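Local coordinates for protein CcbJ (Streptomyces caelestis, PDB 4HGZ) that probably catalyses S-adenosyl-L-methionine-dependent transfer of a methyl group to a nitrogen atom of its substrate, at residues Ala54-Ala59 and Ala252-Arg257; Val71-Val76 and Arg101-Ala106; Leu80-Val85 and Ala105-Gly110; Glu86-Glu91 and Gln128-Val133. All blocks are in the same frame, centred on the assembly; numbering follows the deposited sequence.

Contact 1. Residues Ala54-Ala59 and Ala252-Arg257; sequences ALFVAA and ADFERR. With SO4 (sulfate ion), chain T.
Phe56 of helix 50-61 packs against Phe254 and Arg256 of the type I turn Asp253-Arg256. This sets the loop between strands 245-251 and 265-272 on the helix, whose Ala58 and Ala59 belong to a lithium site. Phe254 CD1 lies over one face of the Phe56 ring, 3.5 Å from Phe56 CG, and the ring planes meet obliquely at 57°. Phe56 CG is anti to its backbone N (chi1 -170°), which carries the ring to the turn.

Arg256 runs out extended and brings NH2 within 3.4 Å of Phe56 CD1. That carbon lies over one face of the guanidinium, whose plane is 23° from the ring plane.

The polar bonds, sulfate apart, stay within 252-257. Asp253 OD1 accepts Glu255 N at 3.0 Å, an Asx turn, and Arg257 N from the opposite face of its carboxylate. Arg257 NH1 forms salt bridges with Asp253 OD2 (2.9 Å) and Glu255 OE2 (3.2 Å). Arg257 NE and NH2 bind a sulfate, probably from the crystallisation liquor, shared with Arg258 N of the second subunit.

The 252-257 segment is thus shaped by its own polar network, and no hydrogen bond joins it to 54-59.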
loop_
_atom_site.group_PDB
_atom_site.type_symbol
_atom_site.label_atom_id
_atom_site.label_comp_id
_atom_site.label_asym_id
_atom_site.label_seq_id
_atom_site.Cartn_x
_atom_site.Cartn_y
_atom_site.Cartn_z
ATOM N N ALA C 54 -9.428 13.731 33.173
ATOM C CA ALA C 54 -9.916 14.128 34.489
ATOM C C ALA C 54 -10.932 15.260 34.342
ATOM O O ALA C 54 -12.071 15.168 34.811
ATOM C CB ALA C 54 -8.756 14.540 35.401
ATOM N N LEU C 55 -10.518 16.327 33.672
ATOM C CA LEU C 55 -11.395 17.465 33.481
ATOM C C LEU C 55 -12.704 16.963 32.873
ATOM O O LEU C 55 -13.795 17.248 33.380
ATOM C CB LEU C 55 -10.714 18.515 32.596
ATOM C CG LEU C 55 -9.538 19.288 33.236
ATOM C CD1 LEU C 55 -8.564 19.889 32.196
ATOM C CD2 LEU C 55 -10.037 20.382 34.185
ATOM N N PHE C 56 -12.588 16.177 31.809
ATOM C CA PHE C 56 -13.761 15.630 31.142
ATOM C C PHE C 56 -14.699 14.938 32.119
ATOM O O PHE C 56 -15.874 15.281 32.200
ATOM C CB PHE C 56 -13.359 14.658 30.038
ATOM C CG PHE C 56 -14.501 14.246 29.161
ATOM C CD1 PHE C 56 -14.789 14.946 28.009
ATOM C CD2 PHE C 56 -15.285 13.159 29.490
ATOM C CE1 PHE C 56 -15.844 14.570 27.207
ATOM C CE2 PHE C 56 -16.345 12.777 28.689
ATOM C CZ PHE C 56 -16.627 13.485 27.551
ATOM N N VAL C 57 -14.185 13.957 32.857
ATOM C CA VAL C 57 -15.009 13.236 33.827
ATOM C C VAL C 57 -15.561 14.170 34.915
ATOM O O VAL C 57 -16.765 14.170 35.184
ATOM C CB VAL C 57 -14.255 12.043 34.442
ATOM C CG1 VAL C 57 -15.013 11.491 35.621
ATOM C CG2 VAL C 57 -14.057 10.958 33.399
ATOM N N ALA C 58 -14.687 14.980 35.512
ATOM C CA ALA C 58 -15.108 15.985 36.503
ATOM C C ALA C 58 -16.323 16.789 36.048
ATOM O O ALA C 58 -17.287 16.940 36.800
ATOM C CB ALA C 58 -13.963 16.925 36.834
ATOM N N ALA C 59 -16.278 17.309 34.824
ATOM C CA ALA C 59 -17.390 18.104 34.294
ATOM C C ALA C 59 -18.707 17.336 34.335
ATOM O O ALA C 59 -19.778 17.936 34.410
ATOM C CB ALA C 59 -17.091 18.593 32.868
ATOM N N ALA C 252 -13.592 12.672 19.505
ATOM C CA ALA C 252 -12.382 11.988 19.087
ATOM C C ALA C 252 -11.462 11.801 20.273
ATOM O O ALA C 252 -10.545 10.989 20.236
ATOM C CB ALA C 252 -11.664 12.803 18.009
ATOM N N ASP C 253 -11.689 12.577 21.318
ATOM C CA ASP C 253 -10.729 12.640 22.402
ATOM C C ASP C 253 -11.303 13.456 23.558
ATOM O O ASP C 253 -12.397 14.007 23.446
ATOM C CB ASP C 253 -9.435 13.254 21.895
ATOM C CG ASP C 253 -9.574 14.738 21.608
ATOM O OD1 ASP C 253 -10.633 15.316 21.948
ATOM O OD2 ASP C 253 -8.621 15.325 21.049
ATOM N N PHE C 254 -10.578 13.546 24.666
ATOM C CA PHE C 254 -11.186 14.154 25.850
ATOM C C PHE C 254 -11.336 15.667 25.793
ATOM O O PHE C 254 -11.894 16.264 26.706
ATOM C CB PHE C 254 -10.476 13.729 27.138
ATOM C CG PHE C 254 -10.798 12.333 27.564
ATOM C CD1 PHE C 254 -12.102 11.978 27.875
ATOM C CD2 PHE C 254 -9.807 11.367 27.628
ATOM C CE1 PHE C 254 -12.409 10.679 28.259
ATOM C CE2 PHE C 254 -10.107 10.072 28.007
ATOM C CZ PHE C 254 -11.409 9.729 28.329
ATOM N N GLU C 255 -10.830 16.296 24.738
ATOM C CA GLU C 255 -11.003 17.743 24.609
ATOM C C GLU C 255 -12.151 18.051 23.654
ATOM O O GLU C 255 -12.350 19.181 23.249
ATOM C CB GLU C 255 -9.714 18.429 24.163
ATOM C CG GLU C 255 -8.482 18.027 24.964
ATOM C CD GLU C 255 -7.297 18.936 24.699
ATOM O OE1 GLU C 255 -7.360 20.117 25.096
ATOM O OE2 GLU C 255 -6.304 18.479 24.093
ATOM N N ARG C 256 -12.909 17.027 23.298
ATOM C CA ARG C 256 -14.157 17.245 22.581
ATOM C C ARG C 256 -13.981 17.618 21.114
ATOM O O ARG C 256 -14.875 18.212 20.509
ATOM C CB ARG C 256 -15.001 18.301 23.300
ATOM C CG ARG C 256 -15.378 17.883 24.704
ATOM C CD ARG C 256 -16.463 18.750 25.314
ATOM N NE ARG C 256 -16.957 18.127 26.545
ATOM C CZ ARG C 256 -16.288 18.111 27.702
ATOM N NH1 ARG C 256 -15.084 18.687 27.798
ATOM N NH2 ARG C 256 -16.819 17.514 28.769
ATOM N N ARG C 257 -12.846 17.251 20.533
ATOM C CA ARG C 257 -12.647 17.478 19.113
ATOM C C ARG C 257 -13.627 16.631 18.336
ATOM O O ARG C 257 -14.027 15.566 18.799
ATOM C CB ARG C 257 -11.224 17.130 18.701
ATOM C CG ARG C 257 -10.204 17.995 19.353
ATOM C CD ARG C 257 -8.847 17.743 18.792
ATOM N NE ARG C 257 -7.971 18.850 19.142
ATOM C CZ ARG C 257 -7.218 18.881 20.228
ATOM N NH1 ARG C 257 -7.224 17.858 21.067
ATOM N NH2 ARG C 257 -6.459 19.936 20.465
HETATM S S SO4 T . -7.187 22.235 17.825
HETATM O O1 SO4 T . -7.274 23.646 17.458
HETATM O O2 SO4 T . -6.665 21.473 16.695
HETATM O O3 SO4 T . -6.311 22.095 18.993
HETATM O O4 SO4 T . -8.515 21.724 18.144
#

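Contact 2. Residues Val71-Val76 and Arg101-Ala106; sequences VGTGRV and REKAAA
The peptide carbonyl of Thr73 is the flat group that Lys103 meets. Lys103 NZ comes in from above the carbonyl plane, 36° out of it, and donates a hydrogen bond of 2.9 Å to Thr73 O. The C=O...N angle is 137°. Lys103 CE follows the amine and lies 3.4 Å from the same oxygen. A second flat group, the guanidinium of Arg75, takes no part in the contact with helix 94-106. Val76 CG2 lies over one of its faces, offset toward the rim, and Asp49 holds its NH1 in a salt bridge.

The Thr73 side chain lies beside the amine: Thr73 OG1 is 3.6 Å from Lys103 NZ. The lysine chain starts out toward the loop and bends once, at chi3 (61°), which turns its end onto the carbonyl. On the way it touches Phe78 of helix 77-82.

Val71-Gly74 is a type II' turn, closed by Gly74 N to Val71 O at 2.9 Å. Gly72 takes its second position, with positive phi. Its backbone N is bonded to Glu91 OE2.

The loop between strand 66-69 and helix 77-82 carries the glycine pattern of Gly72 and Gly74. This fits the glycine-rich loop of Rossmann-type methyltransferases, which binds the cofactor. Arg75 and Glu91 bind S-adenosyl-L-homocysteine in this protein, although this chain carries none. The Lys103 bond joins helix 94-106 to this loop, which probably borders the cofactor site.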
loop_
_atom_site.group_PDB
_atom_site.type_symbol
_atom_site.label_atom_id
_atom_site.label_comp_id
_atom_site.label_asym_id
_atom_site.label_seq_id
_atom_site.Cartn_x
_atom_site.Cartn_y
_atom_site.Cartn_z
ATOM N N VAL C 71 -8.090 1.242 36.775
ATOM C CA VAL C 71 -7.484 2.473 37.263
ATOM C C VAL C 71 -5.955 2.434 37.263
ATOM O O VAL C 71 -5.304 3.443 37.520
ATOM C CB VAL C 71 -8.000 2.760 38.682
ATOM C CG1 VAL C 71 -7.497 1.687 39.642
ATOM C CG2 VAL C 71 -7.617 4.154 39.144
ATOM N N GLY C 72 -5.374 1.273 36.976
ATOM C CA GLY C 72 -3.911 1.148 36.901
ATOM C C GLY C 72 -3.181 1.782 38.078
ATOM O O GLY C 72 -3.468 1.473 39.232
ATOM N N THR C 73 -2.231 2.669 37.794
ATOM C CA THR C 73 -1.487 3.332 38.861
ATOM C C THR C 73 -1.998 4.748 39.127
ATOM O O THR C 73 -1.327 5.540 39.791
ATOM C CB THR C 73 0.022 3.406 38.561
ATOM O OG1 THR C 73 0.232 4.154 37.362
ATOM C CG2 THR C 73 0.618 2.012 38.410
ATOM N N GLY C 74 -3.177 5.064 38.605
ATOM C CA GLY C 74 -3.836 6.332 38.920
ATOM C C GLY C 74 -3.618 7.448 37.918
ATOM O O GLY C 74 -3.746 8.633 38.253
ATOM N N ARG C 75 -3.305 7.075 36.683
ATOM C CA ARG C 75 -3.014 8.052 35.641
ATOM C C ARG C 75 -4.114 9.103 35.520
ATOM O O ARG C 75 -3.836 10.293 35.368
ATOM C CB ARG C 75 -2.804 7.360 34.301
ATOM C CG ARG C 75 -2.470 8.302 33.193
ATOM C CD ARG C 75 -2.297 7.573 31.872
ATOM N NE ARG C 75 -3.526 6.931 31.407
ATOM C CZ ARG C 75 -4.444 7.528 30.651
ATOM N NH1 ARG C 75 -4.286 8.794 30.282
ATOM N NH2 ARG C 75 -5.522 6.855 30.261
ATOM N N VAL C 76 -5.363 8.659 35.592
ATOM C CA VAL C 76 -6.505 9.559 35.560
ATOM C C VAL C 76 -7.021 9.889 36.966
ATOM O O VAL C 76 -7.534 10.980 37.205
ATOM C CB VAL C 76 -7.656 8.948 34.736
ATOM C CG1 VAL C 76 -8.754 9.973 34.500
ATOM C CG2 VAL C 76 -7.128 8.399 33.406
ATOM N N ARG C 101 -1.784 2.492 45.732
ATOM C CA ARG C 101 -1.929 2.699 47.172
ATOM C C ARG C 101 -0.752 3.461 47.747
ATOM O O ARG C 101 -0.912 4.332 48.598
ATOM C CB ARG C 101 -2.043 1.365 47.892
ATOM C CG ARG C 101 -3.388 0.694 47.771
ATOM C CD ARG C 101 -3.643 -0.142 48.999
ATOM N NE ARG C 101 -4.865 -0.925 48.898
ATOM C CZ ARG C 101 -4.874 -2.230 48.687
ATOM N NH1 ARG C 101 -3.727 -2.875 48.551
ATOM N NH2 ARG C 101 -6.021 -2.886 48.615
ATOM N N GLU C 102 0.438 3.112 47.284
ATOM C CA GLU C 102 1.658 3.748 47.741
ATOM C C GLU C 102 1.644 5.229 47.364
ATOM O O GLU C 102 1.800 6.100 48.214
ATOM C CB GLU C 102 2.853 3.043 47.105
ATOM C CG GLU C 102 4.188 3.290 47.775
ATOM C CD GLU C 102 5.300 2.447 47.163
ATOM O OE1 GLU C 102 5.002 1.611 46.277
ATOM O OE2 GLU C 102 6.472 2.622 47.568
ATOM N N LYS C 103 1.445 5.503 46.081
ATOM C CA LYS C 103 1.363 6.874 45.582
ATOM C C LYS C 103 0.266 7.671 46.284
ATOM O O LYS C 103 0.449 8.846 46.608
ATOM C CB LYS C 103 1.152 6.878 44.068
ATOM C CG LYS C 103 2.402 6.488 43.290
ATOM C CD LYS C 103 2.088 6.030 41.873
ATOM C CE LYS C 103 1.424 7.121 41.059
ATOM N NZ LYS C 103 1.311 6.735 39.623
ATOM N N ALA C 104 -0.868 7.023 46.528
ATOM C CA ALA C 104 -1.978 7.664 47.219
ATOM C C ALA C 104 -1.552 8.157 48.599
ATOM O O ALA C 104 -1.926 9.252 49.016
ATOM C CB ALA C 104 -3.162 6.709 47.331
ATOM N N ALA C 105 -0.770 7.344 49.303
ATOM C CA ALA C 105 -0.320 7.701 50.647
ATOM C C ALA C 105 0.477 8.986 50.599
ATOM O O ALA C 105 0.402 9.803 51.509
ATOM C CB ALA C 105 0.525 6.588 51.258
ATOM N N ALA C 106 1.235 9.157 49.525
ATOM C CA ALA C 106 2.149 10.283 49.406
ATOM C C ALA C 106 1.531 11.478 48.680
ATOM O O ALA C 106 2.151 12.530 48.581
ATOM C CB ALA C 106 3.432 9.845 48.709
#

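Contact 3. Residues Leu80-Val85 and Ala105-Gly110; sequences LADLGV and AAHPNG
Asp82 and Asn109 share the one hydrogen bond between these segments. Asn109 ND2 donates to Asp82 OD1 at 3.1 Å, with an N-H...O angle of 155°. The donor uses an N-H lying in its amide plane, and the acceptor uses the anti lone pair, away from Asp82 OD2. The two flat groups are steeply turned, 75° apart. Asp82 CG sits beside the backbone N (chi1 -73°), and from there the carboxylate reaches across to Asn109. His107 approaches the same oxygen with its ring edge: His107 CE1 is 3.4 Å from Asp82 OD1. Beside this polar cluster, Ala81 packs on Asn109. Ala81 CB is 3.9 Å from Asn109 CB, and Ala81 O is 3.5 Å from that same CB.

The next shell sets these groups in place. Asn109 N donates to His107 ND1 at 3.0 Å. This is consistent with a neutral imidazole protonated on NE2. The turn His107-Gly110 is of type I and is closed by Gly110 N to His107 O at 2.9 Å. Pro108 CD lies over one face of the imidazole, offset toward its rim, and Phe78 of helix 77-82 stacks with the ring. The other oxygen of the carboxylate, Asp82 OD2, forms a salt bridge with Arg51 of helix 50-61. The carboxylate is thus gripped at both oxygens, which would be expected to stabilise its negative charge.

The contact joins the end of helix 77-82 to the turn that follows helix 94-106. Both helices belong to successive crossovers of the parallel part of the mixed sheet, after strands 66-69 and 87-91. Leu80 packs on Val66 of the sheet and on Ala54 of helix 50-61.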
loop_
_atom_site.group_PDB
_atom_site.type_symbol
_atom_site.label_atom_id
_atom_site.label_comp_id
_atom_site.label_asym_id
_atom_site.label_seq_id
_atom_site.Cartn_x
_atom_site.Cartn_y
_atom_site.Cartn_z
ATOM N N LEU C 80 -7.847 13.447 38.810
ATOM C CA LEU C 80 -9.207 13.607 39.306
ATOM C C LEU C 80 -9.192 14.138 40.731
ATOM O O LEU C 80 -9.972 15.020 41.094
ATOM C CB LEU C 80 -9.985 12.298 39.235
ATOM C CG LEU C 80 -10.794 12.163 37.939
ATOM C CD1 LEU C 80 -11.355 10.757 37.766
ATOM C CD2 LEU C 80 -11.920 13.206 37.890
ATOM N N ALA C 81 -8.288 13.598 41.536
ATOM C CA ALA C 81 -8.256 13.935 42.946
ATOM C C ALA C 81 -7.853 15.390 43.113
ATOM O O ALA C 81 -8.243 16.032 44.085
ATOM C CB ALA C 81 -7.311 13.000 43.703
ATOM N N ASP C 82 -7.091 15.915 42.154
ATOM C CA ASP C 82 -6.700 17.335 42.169
ATOM C C ASP C 82 -7.862 18.298 41.885
ATOM O O ASP C 82 -7.785 19.484 42.217
ATOM C CB ASP C 82 -5.544 17.611 41.193
ATOM C CG ASP C 82 -4.207 17.063 41.687
ATOM O OD1 ASP C 82 -3.988 16.994 42.921
ATOM O OD2 ASP C 82 -3.362 16.710 40.837
ATOM N N LEU C 83 -8.933 17.791 41.280
ATOM C CA LEU C 83 -10.092 18.619 40.960
ATOM C C LEU C 83 -11.181 18.481 42.021
ATOM O O LEU C 83 -12.307 18.966 41.840
ATOM C CB LEU C 83 -10.660 18.253 39.587
ATOM C CG LEU C 83 -9.677 18.018 38.437
ATOM C CD1 LEU C 83 -10.403 17.405 37.253
ATOM C CD2 LEU C 83 -8.994 19.304 38.031
ATOM N N GLY C 84 -10.838 17.811 43.119
ATOM C CA GLY C 84 -11.759 17.617 44.240
ATOM C C GLY C 84 -12.801 16.528 44.042
ATOM O O GLY C 84 -13.829 16.517 44.722
ATOM N N VAL C 85 -12.531 15.615 43.111
ATOM C CA VAL C 85 -13.437 14.517 42.795
ATOM C C VAL C 85 -13.061 13.227 43.542
ATOM O O VAL C 85 -11.910 12.788 43.504
ATOM C CB VAL C 85 -13.383 14.217 41.290
ATOM C CG1 VAL C 85 -14.332 13.101 40.934
ATOM C CG2 VAL C 85 -13.708 15.460 40.497
ATOM N N ALA C 105 -0.770 7.344 49.303
ATOM C CA ALA C 105 -0.320 7.701 50.647
ATOM C C ALA C 105 0.477 8.986 50.599
ATOM O O ALA C 105 0.402 9.803 51.509
ATOM C CB ALA C 105 0.525 6.588 51.258
ATOM N N ALA C 106 1.235 9.157 49.525
ATOM C CA ALA C 106 2.149 10.283 49.406
ATOM C C ALA C 106 1.531 11.478 48.680
ATOM O O ALA C 106 2.151 12.530 48.581
ATOM C CB ALA C 106 3.432 9.845 48.709
ATOM N N HIS C 107 0.312 11.319 48.179
ATOM C CA HIS C 107 -0.315 12.357 47.371
ATOM C C HIS C 107 -1.117 13.346 48.211
ATOM O O HIS C 107 -1.878 12.952 49.092
ATOM C CB HIS C 107 -1.229 11.718 46.339
ATOM C CG HIS C 107 -1.523 12.594 45.165
ATOM N ND1 HIS C 107 -2.564 13.496 45.152
ATOM C CD2 HIS C 107 -0.923 12.691 43.955
ATOM C CE1 HIS C 107 -2.594 14.110 43.984
ATOM N NE2 HIS C 107 -1.607 13.642 43.241
ATOM N N PRO C 108 -0.958 14.643 47.926
ATOM C CA PRO C 108 -1.650 15.691 48.666
ATOM C C PRO C 108 -3.157 15.458 48.699
ATOM O O PRO C 108 -3.831 15.873 49.643
ATOM C CB PRO C 108 -1.335 16.955 47.857
ATOM C CG PRO C 108 -0.067 16.643 47.147
ATOM C CD PRO C 108 -0.146 15.184 46.823
ATOM N N ASN C 109 -3.682 14.814 47.663
ATOM C CA ASN C 109 -5.108 14.543 47.604
ATOM C C ASN C 109 -5.434 13.050 47.508
ATOM O O ASN C 109 -6.525 12.661 47.094
ATOM C CB ASN C 109 -5.739 15.324 46.462
ATOM C CG ASN C 109 -5.659 16.827 46.680
ATOM O OD1 ASN C 109 -5.999 17.323 47.752
ATOM N ND2 ASN C 109 -5.212 17.558 45.662
ATOM N N GLY C 110 -4.482 12.219 47.917
ATOM C CA GLY C 110 -4.680 10.787 47.918
ATOM C C GLY C 110 -5.991 10.401 48.567
ATOM O O GLY C 110 -6.675 9.492 48.100
#

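Contact 4. Residues Glu86-Glu91 and Gln128-Val133; sequences EVHGVE and QRYSVV
His88 and Tyr130 link strand 87-91 to the start of the 130-135 region in the Rossmann-like domain. They lie at a distance from Glu91, which binds S-adenosyl-L-homocysteine in this protein, although this chain carries none. His88 ND1 and Tyr130 OH are hydrogen-bonded, 2.6 Å apart, and either may be the donor. The hydroxyl lies at the edge of the imidazole, near its plane. His88 ND1 in turn lies near the plane of the phenol ring, at its edge. The ring planes are 86° apart. His88 CG stands opposite its carbonyl carbon (chi1 -59°), which sets the ring toward Tyr130.

The other ring nitrogen is also used. His88 NE2 donates to Glu86 OE2 at 2.9 Å, with an angle of 161° at the hydrogen. Bonds at both nitrogens fix the rotation of the imidazole. Gln128 OE1 stands more loosely at the same ring, 4.2 Å from His88 CE1. Its amide is steadied by Gln128 NE2 donating to Arg129 O.

Strand 66-69 lies between 87-91 and 130-135 in the sheet. His88 pairs with it through backbone bonds to Val66 and Glu68, and Tyr130 packs on its Leu67. On the other side of strand 87-91 runs strand 113-117, whose Val114 touches His88.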
loop_
_atom_site.group_PDB
_atom_site.type_symbol
_atom_site.label_atom_id
_atom_site.label_comp_id
_atom_site.label_asym_id
_atom_site.label_seq_id
_atom_site.Cartn_x
_atom_site.Cartn_y
_atom_site.Cartn_z
ATOM N N GLU C 86 -14.029 12.613 44.212
ATOM C CA GLU C 86 -13.781 11.334 44.886
ATOM C C GLU C 86 -13.789 10.175 43.883
ATOM O O GLU C 86 -14.798 9.921 43.220
ATOM C CB GLU C 86 -14.812 11.087 45.990
ATOM C CG GLU C 86 -14.536 9.830 46.804
ATOM C CD GLU C 86 -15.584 9.567 47.877
ATOM O OE1 GLU C 86 -16.297 10.506 48.284
ATOM O OE2 GLU C 86 -15.696 8.405 48.316
ATOM N N VAL C 87 -12.659 9.478 43.780
ATOM C CA VAL C 87 -12.509 8.399 42.809
ATOM C C VAL C 87 -12.307 7.020 43.440
ATOM O O VAL C 87 -11.280 6.752 44.071
ATOM C CB VAL C 87 -11.316 8.638 41.875
ATOM C CG1 VAL C 87 -11.216 7.509 40.892
ATOM C CG2 VAL C 87 -11.475 9.922 41.132
ATOM N N HIS C 88 -13.285 6.143 43.263
ATOM C CA HIS C 88 -13.100 4.727 43.554
ATOM C C HIS C 88 -12.529 4.061 42.303
ATOM O O HIS C 88 -13.114 4.157 41.218
ATOM C CB HIS C 88 -14.443 4.101 43.912
ATOM C CG HIS C 88 -15.091 4.737 45.100
ATOM N ND1 HIS C 88 -16.219 4.221 45.703
ATOM C CD2 HIS C 88 -14.748 5.834 45.816
ATOM C CE1 HIS C 88 -16.549 4.982 46.732
ATOM N NE2 HIS C 88 -15.671 5.967 46.822
ATOM N N GLY C 89 -11.385 3.402 42.437
ATOM C CA GLY C 89 -10.756 2.773 41.280
ATOM C C GLY C 89 -10.614 1.268 41.389
ATOM O O GLY C 89 -9.998 0.761 42.331
ATOM N N VAL C 90 -11.180 0.557 40.419
ATOM C CA VAL C 90 -11.057 -0.889 40.347
ATOM C C VAL C 90 -9.881 -1.318 39.472
ATOM O O VAL C 90 -9.685 -0.787 38.384
ATOM C CB VAL C 90 -12.333 -1.525 39.784
ATOM C CG1 VAL C 90 -12.143 -3.025 39.619
ATOM C CG2 VAL C 90 -13.510 -1.236 40.699
ATOM N N GLU C 91 -9.107 -2.286 39.953
ATOM C CA GLU C 91 -7.956 -2.809 39.221
ATOM C C GLU C 91 -7.679 -4.264 39.613
ATOM O O GLU C 91 -7.614 -4.581 40.799
ATOM C CB GLU C 91 -6.713 -1.976 39.521
ATOM C CG GLU C 91 -5.468 -2.488 38.826
ATOM C CD GLU C 91 -5.678 -2.609 37.332
ATOM O OE1 GLU C 91 -5.289 -3.651 36.747
ATOM O OE2 GLU C 91 -6.252 -1.659 36.753
ATOM N N GLN C 128 -23.655 1.509 46.941
ATOM C CA GLN C 128 -22.995 2.670 46.372
ATOM C C GLN C 128 -23.436 2.899 44.939
ATOM O O GLN C 128 -23.451 1.970 44.123
ATOM C CB GLN C 128 -21.481 2.494 46.383
ATOM C CG GLN C 128 -20.738 3.753 45.963
ATOM C CD GLN C 128 -20.950 4.898 46.952
ATOM O OE1 GLN C 128 -20.504 4.828 48.104
ATOM N NE2 GLN C 128 -21.635 5.953 46.509
ATOM N N ARG C 129 -23.790 4.140 44.632
ATOM C CA ARG C 129 -24.036 4.537 43.254
ATOM C C ARG C 129 -23.058 5.629 42.884
ATOM O O ARG C 129 -22.491 6.284 43.759
ATOM C CB ARG C 129 -25.470 5.002 43.071
ATOM C CG ARG C 129 -26.475 3.897 43.310
ATOM C CD ARG C 129 -26.358 2.820 42.254
ATOM N NE ARG C 129 -27.344 1.774 42.484
ATOM C CZ ARG C 129 -27.109 0.691 43.214
ATOM N NH1 ARG C 129 -25.916 0.509 43.775
ATOM N NH2 ARG C 129 -28.065 -0.208 43.383
ATOM N N TYR C 130 -22.845 5.805 41.588
ATOM C CA TYR C 130 -21.848 6.747 41.113
ATOM C C TYR C 130 -22.444 7.711 40.103
ATOM O O TYR C 130 -23.492 7.442 39.507
ATOM C CB TYR C 130 -20.687 5.993 40.475
ATOM C CG TYR C 130 -19.913 5.139 41.440
ATOM C CD1 TYR C 130 -18.752 5.615 42.035
ATOM C CD2 TYR C 130 -20.340 3.856 41.762
ATOM C CE1 TYR C 130 -18.031 4.839 42.928
ATOM C CE2 TYR C 130 -19.623 3.067 42.656
ATOM C CZ TYR C 130 -18.471 3.569 43.237
ATOM O OH TYR C 130 -17.753 2.810 44.129
ATOM N N SER C 131 -21.761 8.834 39.911
ATOM C CA SER C 131 -22.226 9.884 39.014
ATOM C C SER C 131 -21.670 9.608 37.639
ATOM O O SER C 131 -22.270 9.956 36.628
ATOM C CB SER C 131 -21.737 11.246 39.502
ATOM O OG SER C 131 -20.320 11.306 39.460
ATOM N N VAL C 132 -20.514 8.959 37.614
ATOM C CA VAL C 132 -19.851 8.622 36.371
ATOM C C VAL C 132 -19.091 7.316 36.540
ATOM O O VAL C 132 -18.353 7.136 37.513
ATOM C CB VAL C 132 -18.839 9.701 35.988
ATOM C CG1 VAL C 132 -18.213 9.393 34.635
ATOM C CG2 VAL C 132 -19.496 11.057 35.988
ATOM N N VAL C 133 -19.274 6.395 35.601
ATOM C CA VAL C 133 -18.433 5.206 35.559
ATOM C C VAL C 133 -17.652 5.313 34.273
ATOM O O VAL C 133 -18.238 5.573 33.216
ATOM C CB VAL C 133 -19.260 3.917 35.534
ATOM C CG1 VAL C 133 -18.352 2.733 35.452
ATOM C CG2 VAL C 133 -20.162 3.824 36.772
#

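Overall arrangement
Contacts 2, 3 and 4 lie within the methyltransferase domain range and interlock along the chain. Contacts 2 and 3 share Ala105 and Ala106 of helix 94-106, and their centres are about 9 Å apart. Contact 4 lies about 15 Å from the centres of both, in the sheet itself. It meets contact 2 where Val71 N and Gly72 N approach Val90 O and Glu91 OE2, at the cofactor site. Leu80 on Val87 joins contacts 3 and 4. Contact 1 spans the other three in sequence, with centres 17 to 20 Å away. Its helix 50-61 touches all of them, and loop 252-257 packs on that helix.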